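Local coordinates for protein nisin leader peptide-processing serine protease NisP (Lactococcus lactis subsp. lactis, PDB 4MZD) that cleaves the leader peptide from the nisin precursor as a subtilisin-like serine protease, probably through a Ser-His-Asp charge relay, at residues K319-G322 with Q323-V327; Q329-Y332 with L333-L337; Q377-R380 with F381-N385. All coordinates share one frame; numbering follows the deposited sequence. Where two conformers were deposited one is given.

Contact 1: residues K319-G322 with Q323-V327; sequences KKYG and QDKFV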
loop_
_atom_site.group_PDB
_atom_site.type_symbol
_atom_site.label_atom_id
_atom_site.label_comp_id
_atom_site.label_asym_id
_atom_site.label_seq_id
_atom_site.Cartn_x
_atom_site.Cartn_y
_atom_site.Cartn_z
ATOM N N LYS A 319 3.710 -6.735 21.457
ATOM C CA LYS A 319 5.089 -6.910 21.892
ATOM C C LYS A 319 5.248 -6.904 23.409
ATOM O O LYS A 319 6.068 -7.644 23.951
ATOM C CB LYS A 319 5.963 -5.830 21.273
ATOM C CG LYS A 319 6.178 -6.013 19.805
ATOM C CD LYS A 319 6.932 -4.836 19.243
ATOM C CE LYS A 319 7.063 -4.960 17.751
ATOM N NZ LYS A 319 7.566 -6.303 17.373
ATOM N N LYS A 320 4.487 -6.065 24.098
ATOM C CA LYS A 320 4.571 -6.019 25.554
ATOM C C LYS A 320 3.991 -7.260 26.215
ATOM O O LYS A 320 4.553 -7.773 27.181
ATOM C CB LYS A 320 3.846 -4.800 26.113
ATOM C CG LYS A 320 4.595 -3.507 25.962
ATOM C CD LYS A 320 4.039 -2.446 26.890
ATOM C CE LYS A 320 2.661 -1.993 26.457
ATOM N NZ LYS A 320 2.204 -0.826 27.261
ATOM N N TYR A 321 2.851 -7.724 25.716
ATOM C CA TYR A 321 2.063 -8.698 26.459
ATOM C C TYR A 321 2.138 -10.116 25.929
ATOM O O TYR A 321 1.811 -11.057 26.641
ATOM C CB TYR A 321 0.609 -8.235 26.551
ATOM C CG TYR A 321 0.490 -6.850 27.139
ATOM C CD1 TYR A 321 1.104 -6.540 28.343
ATOM C CD2 TYR A 321 -0.187 -5.842 26.472
ATOM C CE1 TYR A 321 1.024 -5.273 28.882
ATOM C CE2 TYR A 321 -0.267 -4.569 26.999
ATOM C CZ TYR A 321 0.343 -4.291 28.203
ATOM O OH TYR A 321 0.264 -3.029 28.730
ATOM N N GLY A 322 2.568 -10.269 24.684
ATOM C CA GLY A 322 2.611 -11.574 24.066
ATOM C C GLY A 322 1.271 -11.967 23.478
ATOM O O GLY A 322 0.219 -11.413 23.823
ATOM N N GLN A 323 1.319 -12.950 22.595
ATOM C CA GLN A 323 0.163 -13.358 21.823
ATOM C C GLN A 323 -1.038 -13.793 22.666
ATOM O O GLN A 323 -2.170 -13.405 22.380
ATOM C CB GLN A 323 0.583 -14.477 20.883
ATOM C CG GLN A 323 -0.509 -14.970 19.991
ATOM C CD GLN A 323 0.021 -15.957 18.991
ATOM O OE1 GLN A 323 0.221 -17.131 19.302
ATOM N NE2 GLN A 323 0.289 -15.479 17.787
ATOM N N ASP A 324 -0.812 -14.596 23.700
ATOM C CA ASP A 324 -1.939 -15.113 24.469
ATOM C C ASP A 324 -2.762 -13.998 25.106
ATOM O O ASP A 324 -3.987 -13.984 25.004
ATOM C CB ASP A 324 -1.465 -16.109 25.528
ATOM C CG ASP A 324 -0.927 -17.385 24.915
ATOM O OD1 ASP A 324 -1.447 -17.793 23.853
ATOM O OD2 ASP A 324 0.013 -17.973 25.486
ATOM N N LYS A 325 -2.083 -13.065 25.760
ATOM C CA LYS A 325 -2.751 -11.950 26.426
ATOM C C LYS A 325 -3.307 -10.944 25.418
ATOM O O LYS A 325 -4.375 -10.369 25.623
ATOM C CB LYS A 325 -1.787 -11.266 27.403
ATOM C CG LYS A 325 -2.319 -9.992 28.058
ATOM C CD LYS A 325 -1.405 -9.513 29.185
ATOM C CE LYS A 325 -1.807 -8.125 29.674
ATOM N NZ LYS A 325 -0.965 -7.662 30.817
ATOM N N PHE A 326 -2.566 -10.720 24.336
ATOM C CA PHE A 326 -3.017 -9.848 23.259
ATOM C C PHE A 326 -4.391 -10.287 22.780
ATOM O O PHE A 326 -5.290 -9.470 22.572
ATOM C CB PHE A 326 -2.007 -9.894 22.104
ATOM C CG PHE A 326 -2.363 -9.016 20.930
ATOM C CD1 PHE A 326 -2.230 -7.637 21.004
ATOM C CD2 PHE A 326 -2.810 -9.575 19.741
ATOM C CE1 PHE A 326 -2.558 -6.839 19.924
ATOM C CE2 PHE A 326 -3.126 -8.778 18.654
ATOM C CZ PHE A 326 -2.996 -7.412 18.743
ATOM N N VAL A 327 -4.550 -11.592 22.607
ATOM C CA VAL A 327 -5.801 -12.140 22.124
ATOM C C VAL A 327 -6.831 -12.255 23.250
ATOM O O VAL A 327 -7.953 -11.779 23.114
ATOM C CB VAL A 327 -5.586 -13.505 21.436
ATOM C CG1 VAL A 327 -6.916 -14.120 21.032
ATOM C CG2 VAL A 327 -4.683 -13.348 20.221
HETATM O O HOH W 1 0.690 -13.526 26.489
#

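Contact 2: residues Q329-Y332 with L333-L337; sequences QGYY and LKDWL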
loop_
_atom_site.group_PDB
_atom_site.type_symbol
_atom_site.label_atom_id
_atom_site.label_comp_id
_atom_site.label_asym_id
_atom_site.label_seq_id
_atom_site.Cartn_x
_atom_site.Cartn_y
_atom_site.Cartn_z
ATOM N N GLN A 329 -7.186 -10.778 26.077
ATOM C CA GLN A 329 -7.653 -9.516 26.646
ATOM C C GLN A 329 -8.210 -8.568 25.579
ATOM O O GLN A 329 -8.589 -7.436 25.883
ATOM C CB GLN A 329 -6.554 -8.839 27.471
ATOM C CG GLN A 329 -6.121 -9.652 28.684
ATOM C CD GLN A 329 -5.180 -8.898 29.608
ATOM O OE1 GLN A 329 -4.879 -7.726 29.386
ATOM N NE2 GLN A 329 -4.712 -9.573 30.652
ATOM N N GLY A 330 -8.251 -9.032 24.330
ATOM C CA GLY A 330 -8.920 -8.312 23.259
ATOM C C GLY A 330 -8.213 -7.078 22.728
ATOM O O GLY A 330 -8.855 -6.215 22.122
ATOM N N TYR A 331 -6.898 -6.989 22.926
ATOM C CA TYR A 331 -6.143 -5.851 22.414
ATOM C C TYR A 331 -6.300 -5.697 20.908
ATOM O O TYR A 331 -6.301 -4.575 20.391
ATOM C CB TYR A 331 -4.660 -5.982 22.767
ATOM C CG TYR A 331 -4.334 -5.661 24.208
ATOM C CD1 TYR A 331 -4.095 -4.353 24.602
ATOM C CD2 TYR A 331 -4.278 -6.661 25.173
ATOM C CE1 TYR A 331 -3.799 -4.049 25.915
ATOM C CE2 TYR A 331 -3.982 -6.364 26.490
ATOM C CZ TYR A 331 -3.745 -5.057 26.849
ATOM O OH TYR A 331 -3.454 -4.751 28.154
ATOM N N TYR A 332 -6.413 -6.820 20.204
ATOM C CA TYR A 332 -6.493 -6.786 18.747
ATOM C C TYR A 332 -7.696 -5.985 18.246
ATOM O O TYR A 332 -7.664 -5.471 17.135
ATOM C CB TYR A 332 -6.528 -8.202 18.159
ATOM C CG TYR A 332 -7.752 -8.983 18.561
ATOM C CD1 TYR A 332 -8.898 -8.973 17.777
ATOM C CD2 TYR A 332 -7.766 -9.726 19.729
ATOM C CE1 TYR A 332 -10.017 -9.678 18.148
ATOM C CE2 TYR A 332 -8.878 -10.433 20.110
ATOM C CZ TYR A 332 -10.004 -10.406 19.316
ATOM O OH TYR A 332 -11.119 -11.110 19.698
ATOM N N LEU A 333 -8.757 -5.893 19.046
ATOM C CA LEU A 333 -9.969 -5.209 18.604
ATOM C C LEU A 333 -9.726 -3.743 18.281
ATOM O O LEU A 333 -10.366 -3.180 17.388
ATOM C CB LEU A 333 -11.065 -5.320 19.663
ATOM C CG LEU A 333 -11.587 -6.728 19.932
ATOM C CD1 LEU A 333 -12.353 -6.772 21.242
ATOM C CD2 LEU A 333 -12.469 -7.194 18.780
ATOM N N LYS A 334 -8.816 -3.123 19.025
ATOM C CA LYS A 334 -8.478 -1.725 18.799
ATOM C C LYS A 334 -7.114 -1.538 18.144
ATOM O O LYS A 334 -6.859 -0.493 17.556
ATOM C CB LYS A 334 -8.530 -0.941 20.109
ATOM C CG LYS A 334 -9.911 -0.891 20.728
ATOM C CD LYS A 334 -9.970 0.084 21.894
ATOM C CE LYS A 334 -8.851 -0.160 22.890
ATOM N NZ LYS A 334 -7.580 0.510 22.493
ATOM N N ASP A 335 -6.244 -2.540 18.249
ATOM C CA ASP A 335 -4.861 -2.399 17.792
ATOM C C ASP A 335 -4.665 -2.816 16.344
ATOM O O ASP A 335 -3.797 -2.279 15.649
ATOM C CB ASP A 335 -3.920 -3.256 18.638
ATOM C CG ASP A 335 -3.694 -2.711 20.031
ATOM O OD1 ASP A 335 -4.335 -1.713 20.425
ATOM O OD2 ASP A 335 -2.880 -3.332 20.742
ATOM N N TRP A 336 -5.427 -3.817 15.909
ATOM C CA TRP A 336 -5.320 -4.325 14.550
ATOM C C TRP A 336 -6.604 -3.983 13.817
ATOM O O TRP A 336 -7.587 -3.562 14.435
ATOM C CB TRP A 336 -5.026 -5.826 14.540
ATOM C CG TRP A 336 -3.643 -6.171 15.028
ATOM C CD1 TRP A 336 -2.681 -5.302 15.472
ATOM C CD2 TRP A 336 -3.074 -7.482 15.113
ATOM N NE1 TRP A 336 -1.553 -5.999 15.829
ATOM C CE2 TRP A 336 -1.768 -7.336 15.621
ATOM C CE3 TRP A 336 -3.540 -8.767 14.805
ATOM C CZ2 TRP A 336 -0.923 -8.426 15.829
ATOM C CZ3 TRP A 336 -2.701 -9.849 15.017
ATOM C CH2 TRP A 336 -1.404 -9.668 15.524
ATOM N N LEU A 337 -6.592 -4.132 12.503
ATOM C CA LEU A 337 -7.757 -3.729 11.744
ATOM C C LEU A 337 -8.381 -4.903 10.998
ATOM O O LEU A 337 -7.722 -5.851 10.568
ATOM C CB LEU A 337 -7.474 -2.522 10.862
ATOM C CG LEU A 337 -6.425 -2.758 9.795
ATOM C CD1 LEU A 337 -7.090 -3.046 8.472
ATOM C CD2 LEU A 337 -5.518 -1.536 9.652
HETATM O O HOH W 2 -8.949 -3.622 22.036
#

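Contact 3: residues Q377-R380 with F381-N385; sequences QLKR and FLLMN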
loop_
_atom_site.group_PDB
_atom_site.type_symbol
_atom_site.label_atom_id
_atom_site.label_comp_id
_atom_site.label_asym_id
_atom_site.label_seq_id
_atom_site.Cartn_x
_atom_site.Cartn_y
_atom_site.Cartn_z
ATOM N N GLN A 377 -1.286 17.882 -9.931
ATOM C CA GLN A 377 -2.328 18.646 -9.262
ATOM C C GLN A 377 -2.956 17.812 -8.138
ATOM O O GLN A 377 -3.244 18.312 -7.048
ATOM C CB GLN A 377 -3.378 19.047 -10.304
ATOM C CG GLN A 377 -4.523 19.904 -9.800
ATOM C CD GLN A 377 -5.598 20.085 -10.862
ATOM O OE1 GLN A 377 -5.712 19.275 -11.788
ATOM N NE2 GLN A 377 -6.387 21.147 -10.738
ATOM N N LEU A 378 -3.136 16.524 -8.404
ATOM C CA LEU A 378 -3.777 15.625 -7.458
ATOM C C LEU A 378 -3.014 15.500 -6.132
ATOM O O LEU A 378 -3.612 15.598 -5.055
ATOM C CB LEU A 378 -3.977 14.256 -8.109
ATOM C CG LEU A 378 -4.740 13.228 -7.278
ATOM C CD1 LEU A 378 -6.138 13.719 -6.936
ATOM C CD2 LEU A 378 -4.799 11.906 -8.022
ATOM N N LYS A 379 -1.699 15.287 -6.202
ATOM C CA LYS A 379 -0.901 15.178 -4.980
ATOM C C LYS A 379 -0.927 16.482 -4.178
ATOM O O LYS A 379 -1.076 16.462 -2.955
ATOM C CB LYS A 379 0.543 14.743 -5.264
ATOM C CG LYS A 379 1.390 14.570 -4.003
ATOM C CD LYS A 379 2.758 13.946 -4.282
ATOM C CE LYS A 379 3.617 13.955 -3.018
ATOM N NZ LYS A 379 4.976 13.367 -3.188
ATOM N N ARG A 380 -0.786 17.612 -4.865
ATOM C CA ARG A 380 -0.861 18.912 -4.204
ATOM C C ARG A 380 -2.195 19.065 -3.480
ATOM O O ARG A 380 -2.254 19.534 -2.341
ATOM C CB ARG A 380 -0.665 20.057 -5.210
ATOM C CG ARG A 380 0.764 20.199 -5.735
ATOM C CD ARG A 380 0.942 21.424 -6.633
ATOM N NE ARG A 380 0.547 21.167 -8.017
ATOM C CZ ARG A 380 -0.464 21.770 -8.633
ATOM N NH1 ARG A 380 -0.748 21.470 -9.895
ATOM N NH2 ARG A 380 -1.190 22.675 -7.993
ATOM N N PHE A 381 -3.270 18.663 -4.146
ATOM C CA PHE A 381 -4.601 18.779 -3.573
ATOM C C PHE A 381 -4.735 17.934 -2.306
ATOM O O PHE A 381 -5.283 18.384 -1.302
ATOM C CB PHE A 381 -5.653 18.391 -4.612
ATOM C CG PHE A 381 -7.060 18.453 -4.106
ATOM C CD1 PHE A 381 -7.701 19.665 -3.929
ATOM C CD2 PHE A 381 -7.747 17.293 -3.809
ATOM C CE1 PHE A 381 -9.003 19.714 -3.468
ATOM C CE2 PHE A 381 -9.049 17.337 -3.347
ATOM C CZ PHE A 381 -9.677 18.546 -3.177
ATOM N N LEU A 382 -4.227 16.706 -2.355
ATOM C CA LEU A 382 -4.278 15.816 -1.201
ATOM C C LEU A 382 -3.573 16.435 -0.004
ATOM O O LEU A 382 -4.123 16.498 1.096
ATOM C CB LEU A 382 -3.631 14.466 -1.527
ATOM C CG LEU A 382 -3.458 13.506 -0.342
ATOM C CD1 LEU A 382 -4.801 12.996 0.172
ATOM C CD2 LEU A 382 -2.544 12.348 -0.728
ATOM N N LEU A 383 -2.343 16.885 -0.216
ATOM C CA LEU A 383 -1.545 17.372 0.898
ATOM C C LEU A 383 -2.111 18.652 1.513
ATOM O O LEU A 383 -2.007 18.854 2.722
ATOM C CB LEU A 383 -0.075 17.525 0.494
ATOM C CG LEU A 383 0.599 16.208 0.095
ATOM C CD1 LEU A 383 2.092 16.390 -0.136
ATOM C CD2 LEU A 383 0.349 15.136 1.143
ATOM N N MET A 384 -2.717 19.504 0.695
ATOM C CA MET A 384 -3.292 20.747 1.200
ATOM C C MET A 384 -4.566 20.507 2.000
ATOM O O MET A 384 -4.955 21.336 2.825
ATOM C CB MET A 384 -3.581 21.708 0.051
ATOM C CG MET A 384 -2.354 22.071 -0.751
ATOM S SD MET A 384 -2.671 23.378 -1.943
ATOM C CE MET A 384 -4.329 22.984 -2.490
ATOM N N ASN A 385 -5.215 19.374 1.753
ATOM C CA ASN A 385 -6.497 19.071 2.386
ATOM C C ASN A 385 -6.419 17.852 3.300
ATOM O O ASN A 385 -7.377 17.080 3.435
ATOM C CB ASN A 385 -7.599 18.914 1.339
ATOM C CG ASN A 385 -7.881 20.213 0.605
ATOM O OD1 ASN A 385 -8.514 21.120 1.146
ATOM N ND2 ASN A 385 -7.401 20.313 -0.624
#

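Contact 1: residues K319-G322 with Q323-V327
Phe326 N donates to Gly322 O at 2.9 Å with an N-H...O angle of 159°, closing the first regular turn after a kink at which Gln323 and Asp324 lack the usual bonds to the preceding turn of helix 316-328. The break is marked by Gly322, a residue without a side chain, whose phi is positive (84°) and whose psi is extended. A water repairs part of the gap: it gives a hydrogen to Tyr321 O at 2.7 Å and takes one from Lys325 N at 2.9 Å, standing in for the direct i to i+4 bond.

The same pair of residues meets through its side chains. Lys325 keeps CG opposite the backbone N (chi1 174°) and stays extended to its end, slanting across Tyr321 so that CG and CD pass Tyr321 CB. Its CE ends over one ring face, 3.9 Å from the centroid, a CH-pi contact, and NZ reaches Tyr321 CD1 at 3.4 Å. The opposite face carries Lys320 CB, which puts the ring between two lysine chains, while Tyr331 stacks with it from the following loop. Phe326 turns into the protein, meeting Phe318 edge-to-face.

Besides that backbone bond, a water and a CH-pi contact thus span the kink on the surface of the subtilisin-like domain; the lysine's methylenes supply the apolar surface, and its ammonium close to the ring rim probably adds a modest electrostatic attraction.

Contact 2: residues Q329-Y332 with L333-L337
Tyr331 O accepts two backbone hydrogens across this turn, from Asp335 N at 3.0 Å and from Lys334 N at 3.2 Å. The first donor lies in the carbonyl plane, whereas the second stands 49° above it, so the two approach from distinct directions. One residue earlier, Gly330 O takes Leu333 N at 3.1 Å and a water at 2.6 Å, and one residue later Trp336 N closes on Tyr332 O. Gly330, with positive phi, ends helix 316-328 in a Schellman motif, and the short helix 332-335 starts almost at once.

Tyr332 holds CG between its backbone N and carbonyl carbon (chi1 64°), which folds the ring back over Leu333 N and alongside the leucine. Leu333 CG lies over one face of the Tyr332 ring, toward its rim and 4.1 Å from the centroid, in a CH-pi contact, and its CD2 comes to 3.5 Å from Tyr332 CE1. Beside Tyr331, the buried Asp335 runs in the same direction, its OD2 3.8 Å from Tyr331 CB.

Asn317 ND2 satisfies OD2 of this carboxylate, and the bond ties the turn back to helix 316-328; the nearby Lys334 ammonium would probably also favour the negative charge.

Contact 3: residues Q377-R380 with F381-N385
Lys379 crosses Leu383 at a slant, its CE 4.1 Å from Leu383 CD1, one turn farther along helix 375-384. A chi1 of -178° sets the lysine CG anti to N, and the straight chain beyond it takes NZ past the leucine to the carbonyl oxygens of Glu283 and Val285, both hydrogen-bonded to it. Between the backbones of the same two residues, Leu383 N donates to Lys379 O at 3.0 Å with an N-H...O angle of 167°. Phe381 N to Gln377 O and Leu382 N to Leu378 O continue the regular i to i+4 pattern, and Arg380 O receives Met384 N at 3.1 Å.

Arg380 itself bends at chi3 and turns back toward the start of the helix, where Asn376 OD1 accepts from its NE.

At the C-terminal end the pattern changes. Asn385 leaves helical geometry, yet its ND2 donates to Phe381 O at 2.9 Å and lies 3.2 Å above the plane of the Phe381 ring, offset toward the rim. The same amide nitrogen also donates to Asn405 O. Leu378 and Phe381 pack on helix 356-370.

Two carbonyl oxygens therefore satisfy Lys379 NZ and fix its end, linking this helix of the subtilisin-like domain to Glu283 and Val285, while Asn385 ND2, with two acceptors of its own, ties the final turn at Phe381 O to Asn405.

Overall arrangement
From the N terminus the chain meets the contacts in series, with none nesting or crossing. The segments of each are adjacent in sequence, so each closes only a local turn and no long loop. Contact 1 spans the kink of helix 316-328; contact 2 follows, turning the chain into helix 332-335 and on to strand 337-340. They touch, Phe326 CZ lying 3.4 Å from Trp336 CE2, and so share an aromatic cluster in which Phe326 is buried. The Trp336 side chain is about 11 Å from that of Ser353, the predicted nucleophile. Contact 3, its centre about 32 Å from that of contact 2, joins helices 356-370 and 397-402 beside strand 241-245 of the main sheet.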